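Local coordinates for uncharacterized protein (Bacteroides ovatus, PDB 4FS7) that is of unknown function but, as an extracellular leucine-rich repeat protein of the BspA type, probably binds other proteins, at residues 358-363 with 381-386; 343-348 with 363-368; 112-117 with 135-140. All coordinates share one frame; numbering follows the deposited sequence. Where two conformers were deposited one is given.

Interaction 1 (358-363 with 381-386)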
loop_
_atom_site.group_PDB
_atom_site.type_symbol
_atom_site.label_atom_id
_atom_site.label_comp_id
_atom_site.label_asym_id
_atom_site.label_seq_id
_atom_site.Cartn_x
_atom_site.Cartn_y
_atom_site.Cartn_z
ATOM N N GLY A 358 -17.310 -28.982 0.689
ATOM C CA GLY A 358 -16.754 -28.847 2.025
ATOM C C GLY A 358 -17.798 -28.616 3.097
ATOM O O GLY A 358 -18.964 -28.327 2.827
ATOM N N ALA A 359 -17.366 -28.719 4.347
ATOM C CA ALA A 359 -18.266 -28.675 5.478
ATOM C C ALA A 359 -19.015 -27.359 5.482
ATOM O O ALA A 359 -18.433 -26.266 5.376
ATOM C CB ALA A 359 -17.528 -28.887 6.794
ATOM N N ASN A 360 -20.329 -27.437 5.643
ATOM C CA ASN A 360 -21.145 -26.262 5.793
ATOM C C ASN A 360 -21.014 -25.269 4.633
ATOM O O ASN A 360 -21.258 -24.082 4.798
ATOM C CB ASN A 360 -20.894 -25.607 7.160
ATOM C CG ASN A 360 -21.476 -26.423 8.263
ATOM O OD1 ASN A 360 -22.613 -26.905 8.141
ATOM N ND2 ASN A 360 -20.757 -26.537 9.355
ATOM N N ALA A 361 -20.764 -25.809 3.428
ATOM C CA ALA A 361 -20.637 -24.957 2.260
ATOM C C ALA A 361 -21.857 -24.079 2.014
ATOM O O ALA A 361 -21.742 -22.992 1.485
ATOM C CB ALA A 361 -20.294 -25.775 1.041
ATOM N N PHE A 362 -23.052 -24.618 2.349
ATOM C CA PHE A 362 -24.292 -23.911 2.117
ATOM C C PHE A 362 -25.067 -23.654 3.393
ATOM O O PHE A 362 -26.254 -23.408 3.369
ATOM C CB PHE A 362 -25.134 -24.673 1.051
ATOM C CG PHE A 362 -24.466 -24.725 -0.262
ATOM C CD1 PHE A 362 -24.499 -23.640 -1.109
ATOM C CD2 PHE A 362 -23.701 -25.827 -0.621
ATOM C CE1 PHE A 362 -23.820 -23.673 -2.297
ATOM C CE2 PHE A 362 -23.005 -25.837 -1.830
ATOM C CZ PHE A 362 -23.077 -24.761 -2.669
ATOM N N GLN A 363 -24.364 -23.671 4.525
ATOM C CA GLN A 363 -24.982 -23.305 5.778
ATOM C C GLN A 363 -25.482 -21.865 5.698
ATOM O O GLN A 363 -24.798 -20.993 5.148
ATOM C CB GLN A 363 -23.969 -23.458 6.891
ATOM C CG GLN A 363 -24.501 -23.089 8.261
ATOM C CD GLN A 363 -23.458 -23.340 9.301
ATOM O OE1 GLN A 363 -22.357 -22.830 9.232
ATOM N NE2 GLN A 363 -23.801 -24.165 10.274
ATOM N N ARG A 381 -25.468 -33.702 1.645
ATOM C CA ARG A 381 -26.726 -33.058 1.884
ATOM C C ARG A 381 -26.756 -32.332 3.227
ATOM O O ARG A 381 -27.463 -31.341 3.403
ATOM C CB ARG A 381 -27.899 -34.053 1.797
ATOM C CG ARG A 381 -27.941 -35.130 2.866
ATOM C CD ARG A 381 -29.003 -36.142 2.428
ATOM N NE ARG A 381 -29.188 -37.260 3.292
ATOM C CZ ARG A 381 -28.414 -38.343 3.340
ATOM N NH1 ARG A 381 -27.323 -38.439 2.607
ATOM N NH2 ARG A 381 -28.764 -39.348 4.139
ATOM N N TYR A 382 -25.946 -32.786 4.175
ATOM C CA TYR A 382 -25.885 -32.177 5.501
ATOM C C TYR A 382 -25.214 -30.800 5.517
ATOM O O TYR A 382 -25.327 -30.073 6.513
ATOM C CB TYR A 382 -25.166 -33.113 6.475
ATOM C CG TYR A 382 -25.691 -34.522 6.467
ATOM C CD1 TYR A 382 -26.966 -34.788 6.902
ATOM C CD2 TYR A 382 -24.917 -35.573 5.983
ATOM C CE1 TYR A 382 -27.472 -36.085 6.898
ATOM C CE2 TYR A 382 -25.387 -36.880 5.976
ATOM C CZ TYR A 382 -26.677 -37.120 6.395
ATOM O OH TYR A 382 -27.158 -38.413 6.362
ATOM N N ASP A 383 -24.596 -30.444 4.389
ATOM C CA ASP A 383 -23.904 -29.170 4.248
ATOM C C ASP A 383 -24.780 -28.062 3.676
ATOM O O ASP A 383 -24.310 -26.960 3.410
ATOM C CB ASP A 383 -22.632 -29.410 3.465
ATOM C CG ASP A 383 -21.712 -30.369 4.231
ATOM O OD1 ASP A 383 -21.383 -30.051 5.405
ATOM O OD2 ASP A 383 -21.436 -31.467 3.733
ATOM N N PHE A 384 -26.055 -28.382 3.517
ATOM C CA PHE A 384 -27.112 -27.449 3.156
ATOM C C PHE A 384 -28.064 -27.226 4.318
ATOM O O PHE A 384 -28.141 -28.063 5.238
ATOM C CB PHE A 384 -27.936 -27.995 1.987
ATOM C CG PHE A 384 -27.153 -28.181 0.705
ATOM C CD1 PHE A 384 -26.315 -29.240 0.553
ATOM C CD2 PHE A 384 -27.281 -27.308 -0.363
ATOM C CE1 PHE A 384 -25.582 -29.461 -0.633
ATOM C CE2 PHE A 384 -26.555 -27.526 -1.531
ATOM C CZ PHE A 384 -25.726 -28.599 -1.665
ATOM N N GLU A 385 -28.842 -26.158 4.269
ATOM C CA GLU A 385 -29.945 -26.005 5.205
ATOM C C GLU A 385 -30.914 -27.165 5.095
ATOM O O GLU A 385 -31.084 -27.736 4.037
ATOM C CB GLU A 385 -30.681 -24.698 4.928
ATOM C CG GLU A 385 -29.838 -23.484 5.326
ATOM C CD GLU A 385 -29.676 -23.384 6.827
ATOM O OE1 GLU A 385 -30.745 -23.352 7.492
ATOM O OE2 GLU A 385 -28.530 -23.323 7.363
ATOM N N ASP A 386 -31.531 -27.512 6.225
ATOM C CA ASP A 386 -32.442 -28.662 6.262
ATOM C C ASP A 386 -33.739 -28.417 5.484
ATOM O O ASP A 386 -34.511 -29.342 5.272
ATOM C CB ASP A 386 -32.682 -29.185 7.682
ATOM C CG ASP A 386 -33.326 -28.181 8.596
ATOM O OD1 ASP A 386 -33.862 -27.159 8.116
ATOM O OD2 ASP A 386 -33.328 -28.446 9.840
HETATM O O HOH W 1 -25.154 -26.991 6.837
HETATM O O HOH W 2 -29.157 -24.608 1.845
#
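Phe362 and Phe384 set their rings side by side on successive coils of the BspA-type leucine-rich repeat solenoid, near its C-terminal end, and show how such a repeat stacks like upon like. The apolar part of the contact is this pair. The planes lie only 11° apart but are slid so far that the rings barely overlap: CD2 of Phe362 sits over one face of Phe384, toward the rim, 3.4 Å from CE2 of Phe384. Both rings have CG anti to the carbonyl carbon (chi1 -63° in each), and the shared torsion sends them the same way into the interior. Phe339 continues the row beyond Phe362, while Phe390 meets Phe384 edge-to-face.

The direct hydrogen bonds converge on Asp383, which accepts with backbone and side chain alike. Its carbonyl O takes the N-H of Phe362 at 2.9 Å, with the donor nearly in line with the C=O. Its OD1 takes the N-H of Asn360 at 2.8 Å; that bond is straight (169° at the hydrogen), though the donor comes from above the carboxylate plane. One residue thereby holds two points of the turns running from Gly358 to Gln363.

Two waters add bridged links. One molecule donates both to OD1 of Asn360 and to the carbonyl O of Tyr382; another accepts from Glu385 N and reaches Phe362 O weakly. Beside it the bent chain of Glu385 folds back until OE2 is 3.8 Å from C of Gln363, where it also accepts from the N-H of Gly364.

Interaction 2 (343-348 with 363-368)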
loop_
_atom_site.group_PDB
_atom_site.type_symbol
_atom_site.label_atom_id
_atom_site.label_comp_id
_atom_site.label_asym_id
_atom_site.label_seq_id
_atom_site.Cartn_x
_atom_site.Cartn_y
_atom_site.Cartn_z
ATOM N N THR A 343 -27.529 -15.597 1.968
ATOM C CA THR A 343 -28.954 -15.580 2.301
ATOM C C THR A 343 -29.891 -15.502 1.115
ATOM O O THR A 343 -31.038 -15.949 1.200
ATOM C CB THR A 343 -29.253 -14.351 3.146
ATOM O OG1 THR A 343 -28.253 -14.232 4.164
ATOM C CG2 THR A 343 -30.657 -14.415 3.755
ATOM N N SER A 344 -29.424 -14.908 0.031
ATOM C CA SER A 344 -30.240 -14.739 -1.170
ATOM C C SER A 344 -30.049 -15.819 -2.219
ATOM O O SER A 344 -30.758 -15.831 -3.215
ATOM C CB SER A 344 -29.970 -13.348 -1.826
ATOM O OG SER A 344 -30.259 -12.271 -0.952
ATOM N N LEU A 345 -29.115 -16.742 -2.028
ATOM C CA LEU A 345 -28.715 -17.680 -3.067
ATOM C C LEU A 345 -29.875 -18.643 -3.321
ATOM O O LEU A 345 -30.295 -19.357 -2.426
ATOM C CB LEU A 345 -27.456 -18.443 -2.668
ATOM C CG LEU A 345 -26.893 -19.403 -3.687
ATOM C CD1 LEU A 345 -26.493 -18.675 -4.967
ATOM C CD2 LEU A 345 -25.764 -20.185 -3.077
ATOM N N SER A 346 -30.318 -18.705 -4.575
ATOM C CA SER A 346 -31.462 -19.518 -4.981
ATOM C C SER A 346 -31.130 -20.462 -6.118
ATOM O O SER A 346 -31.709 -21.536 -6.205
ATOM C CB SER A 346 -32.608 -18.602 -5.422
ATOM O OG SER A 346 -33.702 -19.364 -5.907
ATOM N N ASN A 347 -30.258 -20.056 -7.012
ATOM C CA ASN A 347 -29.948 -20.769 -8.246
ATOM C C ASN A 347 -28.481 -21.102 -8.327
ATOM O O ASN A 347 -27.670 -20.204 -8.524
ATOM C CB ASN A 347 -30.335 -19.930 -9.462
ATOM C CG ASN A 347 -31.706 -19.384 -9.345
ATOM O OD1 ASN A 347 -32.665 -20.162 -9.244
ATOM N ND2 ASN A 347 -31.842 -18.053 -9.364
ATOM N N ILE A 348 -28.148 -22.374 -8.182
ATOM C CA ILE A 348 -26.795 -22.865 -8.320
ATOM C C ILE A 348 -26.874 -24.269 -8.872
ATOM O O ILE A 348 -27.692 -25.072 -8.427
ATOM C CB ILE A 348 -25.993 -22.750 -7.001
ATOM C CG1 ILE A 348 -24.541 -23.171 -7.248
ATOM C CG2 ILE A 348 -26.671 -23.551 -5.860
ATOM C CD1 ILE A 348 -23.610 -22.835 -6.052
ATOM N N GLN A 363 -24.364 -23.671 4.525
ATOM C CA GLN A 363 -24.982 -23.305 5.778
ATOM C C GLN A 363 -25.482 -21.865 5.698
ATOM O O GLN A 363 -24.798 -20.993 5.148
ATOM C CB GLN A 363 -23.969 -23.458 6.891
ATOM C CG GLN A 363 -24.501 -23.089 8.261
ATOM C CD GLN A 363 -23.458 -23.340 9.301
ATOM O OE1 GLN A 363 -22.357 -22.830 9.232
ATOM N NE2 GLN A 363 -23.801 -24.165 10.274
ATOM N N GLY A 364 -26.690 -21.609 6.192
ATOM C CA GLY A 364 -27.286 -20.313 6.141
ATOM C C GLY A 364 -27.890 -19.920 4.805
ATOM O O GLY A 364 -28.408 -18.805 4.714
ATOM N N CYS A 365 -27.849 -20.810 3.820
ATOM C CA CYS A 365 -28.447 -20.541 2.503
ATOM C C CYS A 365 -29.922 -20.883 2.546
ATOM O O CYS A 365 -30.371 -21.880 1.999
ATOM C CB CYS A 365 -27.717 -21.249 1.391
ATOM S SG CYS A 365 -26.019 -20.615 1.154
ATOM N N ILE A 366 -30.647 -20.014 3.255
ATOM C CA ILE A 366 -32.039 -20.249 3.582
ATOM C C ILE A 366 -32.977 -20.176 2.384
ATOM O O ILE A 366 -34.081 -20.710 2.438
ATOM C CB ILE A 366 -32.490 -19.314 4.733
ATOM C CG1 ILE A 366 -32.337 -17.801 4.384
ATOM C CG2 ILE A 366 -31.703 -19.686 6.017
ATOM C CD1 ILE A 366 -32.865 -16.813 5.505
ATOM N N ASN A 367 -32.560 -19.514 1.314
ATOM C CA ASN A 367 -33.368 -19.374 0.106
ATOM C C ASN A 367 -32.998 -20.344 -0.971
ATOM O O ASN A 367 -33.530 -20.318 -2.078
ATOM C CB ASN A 367 -33.334 -17.927 -0.386
ATOM C CG ASN A 367 -34.244 -17.075 0.461
ATOM O OD1 ASN A 367 -35.455 -17.390 0.574
ATOM N ND2 ASN A 367 -33.737 -16.014 1.040
ATOM N N LEU A 368 -32.110 -21.277 -0.638
ATOM C CA LEU A 368 -31.711 -22.297 -1.543
ATOM C C LEU A 368 -32.711 -23.448 -1.343
ATOM O O LEU A 368 -32.576 -24.256 -0.433
ATOM C CB LEU A 368 -30.254 -22.690 -1.349
ATOM C CG LEU A 368 -29.670 -23.703 -2.330
ATOM C CD1 LEU A 368 -29.896 -23.285 -3.810
ATOM C CD2 LEU A 368 -28.170 -23.883 -2.035
HETATM O O HOH W 3 -35.633 -18.945 -3.232
#
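Asn367 leans from one coil of the leucine-rich repeat solenoid onto the preceding coil, and its amide grips the backbone at Thr343. Its CB already faces two carbonyls, with Thr343 O at 3.4 Å and Leu345 O somewhat farther off. CG stands anti to the carbonyl carbon (chi1 -77°), a torsion that carries the amide along the earlier coil and brings CG itself to 3.5 Å from Thr343 O. At the tip, ND2 donates to Thr343 O over 2.7 Å; the acceptor lies in the amide plane of Asn367, and the N-H...O angle of 156° leaves the bond slightly bent. The same device recurs one coil earlier, where Ser344, the counterpart of Asn367, sends OG to the carbonyl O of Thr320. Between 343-348 and 363-368 the amide bond is the one direct hydrogen bond, made by a side chain to a backbone carbonyl.

The backbone around Asn367 belongs to a type I turn from Cys365 to Leu368. Leu368 N is hydrogen-bonded to Cys365 O within that turn, and although Leu345 O comes close to this nitrogen, the angle is too poor for a hydrogen bond. Asn367 O, for its part, accepts from a water at 2.8 Å, and that water also reaches Ser346 OG weakly.

Inward lies the leucine layer that gives the repeat its name. Leu345 CD2 makes a distant apolar contact of 4.3 Å with Cys365 SG. Leu368 and Ile348 cross at about a right angle, and Phe362 packs against both. Leu368 CD1 touches two groups of the earlier coil, 3.8 Å from Ile348 CG2 and 3.5 Å from Ser346 O.

Interaction 3 (112-117 with 135-140)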
loop_
_atom_site.group_PDB
_atom_site.type_symbol
_atom_site.label_atom_id
_atom_site.label_comp_id
_atom_site.label_asym_id
_atom_site.label_seq_id
_atom_site.Cartn_x
_atom_site.Cartn_y
_atom_site.Cartn_z
ATOM N N THR A 112 14.667 11.250 8.405
ATOM C CA THR A 112 15.214 12.601 8.547
ATOM C C THR A 112 14.140 13.651 8.800
ATOM O O THR A 112 14.368 14.583 9.580
ATOM C CB THR A 112 16.033 12.947 7.301
ATOM O OG1 THR A 112 17.115 12.048 7.218
ATOM C CG2 THR A 112 16.579 14.379 7.346
ATOM N N PHE A 113 12.971 13.514 8.145
ATOM C CA PHE A 113 11.872 14.412 8.310
ATOM C C PHE A 113 10.631 13.713 8.845
ATOM O O PHE A 113 9.527 14.233 8.726
ATOM C CB PHE A 113 11.528 15.135 7.006
ATOM C CG PHE A 113 12.621 15.978 6.460
ATOM C CD1 PHE A 113 12.741 17.309 6.856
ATOM C CD2 PHE A 113 13.522 15.490 5.515
ATOM C CE1 PHE A 113 13.754 18.086 6.339
ATOM C CE2 PHE A 113 14.538 16.315 4.990
ATOM C CZ PHE A 113 14.614 17.607 5.403
ATOM N N SER A 114 10.808 12.525 9.407
ATOM C CA SER A 114 9.682 11.805 9.959
ATOM C C SER A 114 9.040 12.648 11.074
ATOM O O SER A 114 9.733 13.168 11.967
ATOM C CB SER A 114 10.127 10.481 10.508
ATOM O OG SER A 114 8.989 9.780 11.054
ATOM N N GLY A 115 7.730 12.799 11.038
ATOM C CA GLY A 115 7.062 13.558 12.065
ATOM C C GLY A 115 6.991 15.068 11.900
ATOM O O GLY A 115 6.544 15.785 12.797
ATOM N N CYS A 116 7.441 15.571 10.759
ATOM C CA CYS A 116 7.416 17.009 10.472
ATOM C C CYS A 116 6.056 17.366 9.903
ATOM O O CYS A 116 5.899 17.670 8.723
ATOM C CB CYS A 116 8.562 17.376 9.511
ATOM S SG CYS A 116 10.180 17.240 10.320
ATOM N N TYR A 117 5.063 17.303 10.787
ATOM C CA TYR A 117 3.672 17.469 10.401
ATOM C C TYR A 117 3.254 18.855 9.914
ATOM O O TYR A 117 2.169 19.018 9.358
ATOM C CB TYR A 117 2.748 17.059 11.595
ATOM C CG TYR A 117 2.933 15.644 12.070
ATOM C CD1 TYR A 117 2.742 14.572 11.191
ATOM C CD2 TYR A 117 3.244 15.354 13.392
ATOM C CE1 TYR A 117 2.882 13.243 11.602
ATOM C CE2 TYR A 117 3.387 14.007 13.817
ATOM C CZ TYR A 117 3.208 12.969 12.913
ATOM O OH TYR A 117 3.340 11.649 13.303
ATOM N N ALA A 135 11.692 8.477 5.400
ATOM C CA ALA A 135 12.386 9.776 5.352
ATOM C C ALA A 135 11.466 10.971 5.514
ATOM O O ALA A 135 11.857 11.982 6.092
ATOM C CB ALA A 135 13.185 9.880 4.040
ATOM N N PHE A 136 10.266 10.885 4.921
ATOM C CA PHE A 136 9.311 11.987 4.922
ATOM C C PHE A 136 7.973 11.583 5.573
ATOM O O PHE A 136 6.957 12.210 5.318
ATOM C CB PHE A 136 9.069 12.527 3.514
ATOM C CG PHE A 136 10.297 13.130 2.885
ATOM C CD1 PHE A 136 10.741 14.397 3.273
ATOM C CD2 PHE A 136 11.081 12.423 1.973
ATOM C CE1 PHE A 136 11.852 14.943 2.709
ATOM C CE2 PHE A 136 12.214 13.007 1.425
ATOM C CZ PHE A 136 12.582 14.255 1.819
ATOM N N LYS A 137 8.009 10.576 6.440
ATOM C CA LYS A 137 6.777 10.038 7.004
ATOM C C LYS A 137 6.040 11.115 7.800
ATOM O O LYS A 137 6.580 11.712 8.754
ATOM C CB LYS A 137 7.082 8.811 7.848
ATOM C CG LYS A 137 5.860 8.189 8.500
ATOM C CD LYS A 137 6.181 6.861 9.172
ATOM C CE LYS A 137 4.919 6.146 9.617
ATOM N NZ LYS A 137 5.217 4.754 10.097
ATOM N N GLY A 138 4.818 11.419 7.413
ATOM C CA GLY A 138 4.018 12.413 8.122
ATOM C C GLY A 138 4.182 13.831 7.658
ATOM O O GLY A 138 3.476 14.704 8.130
ATOM N N CYS A 139 5.063 14.095 6.720
ATOM C CA CYS A 139 5.200 15.468 6.227
ATOM C C CYS A 139 3.940 15.931 5.532
ATOM O O CYS A 139 3.203 15.133 4.982
ATOM C CB CYS A 139 6.368 15.563 5.265
ATOM S SG CYS A 139 8.001 15.487 6.056
ATOM N N ASP A 140 3.684 17.235 5.572
ATOM C CA ASP A 140 2.417 17.817 5.105
ATOM C C ASP A 140 2.487 18.423 3.691
ATOM O O ASP A 140 1.685 19.282 3.349
ATOM C CB ASP A 140 1.850 18.818 6.115
ATOM C CG ASP A 140 0.347 18.879 6.060
ATOM O OD1 ASP A 140 -0.279 17.816 5.830
ATOM O OD2 ASP A 140 -0.188 19.991 6.238
#
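Phe113 takes hold of the next coil by both backbone and ring. Its N-H donates to Ala135 O at 2.8 Å, and the same oxygen lies in the plane of the phenyl ring, at its edge. With CG anti to the carbonyl carbon (chi1 -61°), the ring points inward beside that of Phe136. The planes are 7° apart but slid, so that overlap is slight and the close approach is CD2 of Phe113 to CE1 of Phe136, 3.3 Å. Cys139 SG packs at the base of the Phe113 side chain, 3.7 Å from its CB. Ile101, Ile108 and Ile122 also pack on Phe113, and an alanine here would probably leave a gap among these isoleucines and deprive the Phe136 ring of its neighbour.

Two type II turns, Phe113 to Cys116 and Phe136 to Cys139, are stacked in register here, a repeating feature of this BspA-type leucine-rich repeat solenoid. Gly115 N donates to Lys137 O at 2.8 Å, almost straight at 167°, and Ser114 CA adds a CH...O contact to that oxygen. The backbone angles of Gly115 and Gly138 would press a CB against the preceding carbonyl O, and at Gly138 a CB would also clash with CE1 of Tyr117.

Toward solvent the contact becomes more polar, and the longer side chains end on partners beyond it. The exposed Tyr117 bends back over the turn, with Gly115 O above one face of its ring and CD1 3.2 Å from Gly138 O. The Lys137 side chain, the loosest here, meets Ser114 OG only with CB, then runs out extended to a salt bridge with Glu156. Asp140 turns its OD1 to Ser163 OG, while its CB approaches the earlier coil, 3.3 Å from Tyr117 O.

In the fold
Interaction 3 is the buried member of the set, well inside the solenoid, whereas interactions 1 and 2 lie near the C-terminal end and are only partly buried. The centres of interactions 1 and 3 are 53 Å apart, yet both set near-parallel, slid phenylalanine rings on neighbouring coils. Interaction 3 is held by two direct backbone bonds; interaction 1 keeps one such bond and adds an aspartate carboxylate and bridging waters, while a glutamate carboxylate takes the glycine N-H. Interactions 1 and 2 share Gln363 and touch directly: 363-368 continues 358-363 along one coil, so one contact ties it forward and the other back, the latter through leucines and a side-chain amide.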